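Local atomic coordinates of ATP-dependent zinc metalloprotease FtsH (Thermotoga maritima, PDB entry 4M8A), a protein that probably acts as a processive, ATP-dependent zinc metallopeptidase on cytoplasmic and membrane proteins, with a role in quality control of integral membrane proteins. Residues Leu7-Thr10 against Ser11-Gln14. Numbering follows the deposited sequence. Where two conformers were deposited one is given.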
loop_
_atom_site.group_PDB
_atom_site.type_symbol
_atom_site.label_atom_id
_atom_site.label_comp_id
_atom_site.label_asym_id
_atom_site.label_seq_id
_atom_site.Cartn_x
_atom_site.Cartn_y
_atom_site.Cartn_z
ATOM N N LEU B 7 0.564 22.997 12.429
ATOM C CA LEU B 7 1.476 22.094 11.743
ATOM C C LEU B 7 1.343 22.334 10.239
ATOM O O LEU B 7 0.234 22.380 9.708
ATOM C CB LEU B 7 1.098 20.652 12.096
ATOM C CG LEU B 7 1.881 19.498 11.485
ATOM C CD1 LEU B 7 3.292 19.493 12.030
ATOM C CD2 LEU B 7 1.183 18.184 11.804
ATOM N N SER B 8 2.458 22.504 9.544
ATOM C CA SER B 8 2.391 22.732 8.101
ATOM C C SER B 8 1.966 21.446 7.392
ATOM O O SER B 8 2.142 20.338 7.921
ATOM C CB SER B 8 3.745 23.220 7.549
ATOM O OG SER B 8 4.689 22.156 7.503
ATOM N N TYR B 9 1.425 21.587 6.188
ATOM C CA TYR B 9 1.093 20.422 5.385
ATOM C C TYR B 9 2.335 19.562 5.125
ATOM O O TYR B 9 2.286 18.336 5.235
ATOM C CB TYR B 9 0.369 20.812 4.081
ATOM C CG TYR B 9 -0.103 19.591 3.331
ATOM C CD1 TYR B 9 -1.184 18.844 3.788
ATOM C CD2 TYR B 9 0.556 19.156 2.197
ATOM C CE1 TYR B 9 -1.600 17.715 3.122
ATOM C CE2 TYR B 9 0.137 18.011 1.519
ATOM C CZ TYR B 9 -0.939 17.300 1.993
ATOM O OH TYR B 9 -1.363 16.152 1.357
ATOM N N THR B 10 3.461 20.195 4.807
ATOM C CA THR B 10 4.685 19.436 4.562
ATOM C C THR B 10 5.095 18.613 5.780
ATOM O O THR B 10 5.441 17.436 5.657
ATOM C CB THR B 10 5.824 20.372 4.159
ATOM O OG1 THR B 10 5.413 21.098 3.002
ATOM C CG2 THR B 10 7.081 19.589 3.812
ATOM N N SER B 11 5.036 19.229 6.957
ATOM C CA SER B 11 5.413 18.539 8.184
ATOM C C SER B 11 4.433 17.407 8.503
ATOM O O SER B 11 4.837 16.366 9.020
ATOM C CB SER B 11 5.526 19.512 9.359
ATOM O OG SER B 11 6.679 20.342 9.244
ATOM N N PHE B 12 3.162 17.607 8.168
ATOM C CA PHE B 12 2.144 16.572 8.324
ATOM C C PHE B 12 2.482 15.361 7.464
ATOM O O PHE B 12 2.478 14.228 7.947
ATOM C CB PHE B 12 0.769 17.124 7.936
ATOM C CG PHE B 12 -0.274 16.064 7.689
ATOM C CD1 PHE B 12 -0.690 15.217 8.706
ATOM C CD2 PHE B 12 -0.851 15.929 6.432
ATOM C CE1 PHE B 12 -1.653 14.239 8.470
ATOM C CE2 PHE B 12 -1.816 14.965 6.189
ATOM C CZ PHE B 12 -2.224 14.117 7.210
ATOM N N VAL B 13 2.771 15.599 6.187
ATOM C CA VAL B 13 3.161 14.511 5.294
ATOM C C VAL B 13 4.404 13.799 5.828
ATOM O O VAL B 13 4.463 12.563 5.812
ATOM C CB VAL B 13 3.353 15.005 3.840
ATOM C CG1 VAL B 13 3.919 13.916 2.975
ATOM C CG2 VAL B 13 2.025 15.506 3.281
ATOM N N GLN B 14 5.364 14.589 6.328
ATOM C CA GLN B 14 6.595 14.103 6.982
ATOM C C GLN B 14 6.306 13.127 8.128
ATOM O O GLN B 14 7.012 12.129 8.320
ATOM C CB GLN B 14 7.425 15.285 7.528
ATOM C CG GLN B 14 8.457 15.882 6.563
ATOM C CD GLN B 14 9.075 17.213 7.023
ATOM O OE1 GLN B 14 8.800 17.716 8.114
ATOM N NE2 GLN B 14 9.916 17.785 6.169
HETATM O O HOH W 1 7.041 23.191 8.127
#
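S8 is the N-cap of helix 9-17; its side chain accepts from the backbone of S11. The bond from S11 N to S8 OG is 3.0 Å long with an N-H...O angle of 160°. OG reaches this N-H because it sits between the backbone N and the carbonyl carbon of S8 (chi1 74°). A water joins the two hydroxyls; its O lies 2.6 Å from S8 OG. It is 3.1 Å from S11 OG. Three backbone bonds form the first turns: F12 N to S8 O, V13 N to Y9 O and Q14 N to T10 O.

Y9 and V13 meet one turn apart. V13 CG2 lies over one face of the Y9 ring, nearer its edge than its middle, 3.9 Å from the centroid, a CH-pi contact. F12 approaches the same ring obliquely, with the two planes at 49°. Its CD2 is 3.8 Å from Y9 CE1, which lies near the plane of the F12 ring, at its edge. Replacing Y9 by an alanine would probably leave V13 CG2 without its aromatic face and the F12 edge without this neighbour.

L7, just before the cap, sends its side chain across that of F12 at about a right angle, with CG anti to the backbone N. Its CD1 packs tightly on S11 CB at 3.5 Å, while CD2 rests 4.0 Å from F12 CB.

The contact opens the first helix of the FtsH periplasmic domain. F12 packs on L34 and V36 of strand 33-38 and on V46 of strand 43-47, and L7 on Y44 and V46 of the latter. The Y9 ring meets W50 edge-to-face. V62 of the second subunit packs on Y9 and V13, and T10 OG1 hydrogen-bonds to I66 O and V68 N of that subunit, so this helix start also belongs to a subunit interface.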